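Local atomic coordinates of formiminotetrahydrofolate cyclodeaminase (Thermotoga maritima, PDB entry 1O5H), a protein that probably catalyses the cyclisation of 5-formiminotetrahydrofolate to 5,10-methenyltetrahydrofolate with release of ammonia. Residues 54-57 and 58-61. Numbering follows the deposited sequence.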
ATOM      1  N   VAL A  54     -11.637  12.017  -1.234  1.00 47.91           N
ATOM      2  CA  VAL A  54     -12.737  12.146  -0.303  1.00 45.59           C
ATOM      3  C   VAL A  54     -12.958  13.609   0.083  1.00 46.39           C
ATOM      4  O   VAL A  54     -14.110  14.072   0.155  1.00 48.30           O
ATOM      5  CB  VAL A  54     -12.538  11.269   0.946  1.00 46.33           C
ATOM      6  CG1 VAL A  54     -13.653  11.508   1.933  1.00 42.55           C
ATOM      7  CG2 VAL A  54     -12.475   9.765   0.561  1.00 42.85           C
ATOM      8  N   ALA A  55     -11.882  14.359   0.301  1.00 44.82           N
ATOM      9  CA  ALA A  55     -12.048  15.768   0.670  1.00 45.17           C
ATOM     10  C   ALA A  55     -12.666  16.580  -0.465  1.00 46.57           C
ATOM     11  O   ALA A  55     -13.536  17.422  -0.237  1.00 47.38           O
ATOM     12  CB  ALA A  55     -10.750  16.365   1.083  1.00 46.38           C
ATOM     13  N   ASN A  56     -12.221  16.325  -1.691  1.00 47.29           N
ATOM     14  CA  ASN A  56     -12.812  16.970  -2.855  1.00 47.21           C
ATOM     15  C   ASN A  56     -14.274  16.671  -2.991  1.00 48.56           C
ATOM     16  O   ASN A  56     -15.061  17.577  -3.232  1.00 50.39           O
ATOM     17  CB  ASN A  56     -12.123  16.529  -4.130  1.00 47.08           C
ATOM     18  CG  ASN A  56     -10.967  17.414  -4.495  1.00 48.00           C
ATOM     19  OD1 ASN A  56     -11.000  18.639  -4.275  1.00 41.21           O
ATOM     20  ND2 ASN A  56      -9.921  16.808  -5.064  1.00 44.01           N
ATOM     21  N   PHE A  57     -14.642  15.402  -2.843  1.00 47.84           N
ATOM     22  CA  PHE A  57     -16.022  15.038  -2.955  1.00 48.43           C
ATOM     23  C   PHE A  57     -16.854  15.498  -1.756  1.00 50.06           C
ATOM     24  O   PHE A  57     -18.038  15.196  -1.684  1.00 51.85           O
ATOM     25  CB  PHE A  57     -16.145  13.546  -3.145  1.00 49.36           C
ATOM     26  CG  PHE A  57     -16.054  13.105  -4.568  1.00 53.44           C
ATOM     27  CD1 PHE A  57     -17.112  13.308  -5.438  1.00 55.19           C
ATOM     28  CD2 PHE A  57     -14.926  12.430  -5.030  1.00 65.01           C
ATOM     29  CE1 PHE A  57     -17.043  12.876  -6.754  1.00 57.82           C
ATOM     30  CE2 PHE A  57     -14.849  11.986  -6.351  1.00 62.83           C
ATOM     31  CZ  PHE A  57     -15.911  12.209  -7.209  1.00 57.74           C
ATOM     32  N   THR A  58     -16.251  16.229  -0.821  1.00 50.24           N
ATOM     33  CA  THR A  58     -16.984  16.719   0.344  1.00 50.08           C
ATOM     34  C   THR A  58     -17.204  18.215   0.261  1.00 53.93           C
ATOM     35  O   THR A  58     -18.205  18.749   0.776  1.00 57.07           O
ATOM     36  CB  THR A  58     -16.250  16.361   1.639  1.00 49.05           C
ATOM     37  OG1 THR A  58     -16.081  14.937   1.717  1.00 49.29           O
ATOM     38  CG2 THR A  58     -17.108  16.677   2.847  1.00 42.61           C
ATOM     39  N   ARG A  59     -16.274  18.917  -0.373  1.00 55.32           N
ATOM     40  CA  ARG A  59     -16.515  20.329  -0.632  1.00 56.53           C
ATOM     41  C   ARG A  59     -17.471  20.451  -1.805  1.00 57.33           C
ATOM     42  O   ARG A  59     -17.688  19.481  -2.544  1.00 57.24           O
ATOM     43  CB  ARG A  59     -15.220  21.092  -0.879  1.00 56.61           C
ATOM     44  CG  ARG A  59     -14.375  20.556  -1.990  1.00 58.91           C
ATOM     45  CD  ARG A  59     -12.967  21.083  -1.941  1.00 66.16           C
ATOM     46  NE  ARG A  59     -12.495  21.400  -3.277  1.00 70.45           N
ATOM     47  CZ  ARG A  59     -12.851  22.488  -3.948  1.00 80.95           C
ATOM     48  NH1 ARG A  59     -13.688  23.375  -3.419  1.00 84.97           N
ATOM     49  NH2 ARG A  59     -12.372  22.695  -5.159  1.00 88.23           N
ATOM     50  N   LYS A  60     -18.050  21.641  -1.962  1.00 58.61           N
ATOM     51  CA  LYS A  60     -19.095  21.897  -2.965  1.00 59.11           C
ATOM     52  C   LYS A  60     -20.224  20.840  -2.888  1.00 60.39           C
ATOM     53  O   LYS A  60     -20.764  20.416  -3.919  1.00 61.58           O
ATOM     54  CB  LYS A  60     -18.506  22.018  -4.390  1.00 56.57           C
ATOM     55  N   LYS A  61     -20.568  20.425  -1.663  1.00 60.09           N
ATOM     56  CA  LYS A  61     -21.664  19.474  -1.426  1.00 59.26           C
ATOM     57  C   LYS A  61     -22.640  19.942  -0.341  1.00 59.78           C
ATOM     58  O   LYS A  61     -22.224  20.302   0.774  1.00 59.61           O
ATOM     59  CB  LYS A  61     -21.112  18.092  -1.071  1.00 58.81           C
ATOM     60  CG  LYS A  61     -22.178  17.025  -0.952  1.00 53.83           C
ATOM     61  CD  LYS A  61     -21.622  15.660  -1.248  1.00 40.37           C
ATOM     62  CE  LYS A  61     -22.729  14.617  -1.351  1.00 42.53           C
ATOM     63  NZ  LYS A  61     -23.518  14.750  -2.607  1.00 28.60           N
TER
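R59 reaches back beside N56 where helix 36-56 gives way to the loop leading to helix 68-100, and its chain can be followed from base to tip. CB lies 4.1 Å from A55 O, a marginal contact. CG sits between its own backbone N and carbonyl carbon (chi1 56°), a rotation that sets it over the last helical carbonyls, 3.3 Å from N56 O. CD then passes N56 OD1 at 3.9 Å, and a bend at chi3 presents NE for a hydrogen bond of 3.3 Å to N56 OD1. That bond is fairly straight (155° at the hydrogen) and lies in both the amide's carbonyl plane and the plane of the guanidinium, although the two groups are turned 54° against each other. At the tip, NH1 forms a salt bridge with E72 of helix 68-100. The other end of the same amide, N56 ND2, donates to the backbone O of A28 of the second subunit.

The backbone beneath shows how the helix ends. A55 O accepts from R59 N at 3.1 Å, an i to i+4 bond, and also from T58 N at 3.0 Å, which stands above the carbonyl plane. T58 OG1 donates to V54 O at 2.7 Å. N143 N hydrogen-bonds to this hydroxyl as well, tying the turn to the loop before helix 147-172.

The T58 hydroxyl thus supplements the main-chain bonding at V54 O, while R59 and N56 add a side-chain bond outside it. The two partners of N56 are consistent with the modelled orientation of its amide, oxygen toward R59 NE and nitrogen toward the second subunit. Together these bonds engage the carbonyls of V54 and A55 at the C-terminal end of the helix and join R59 to its last turn through N56 OD1.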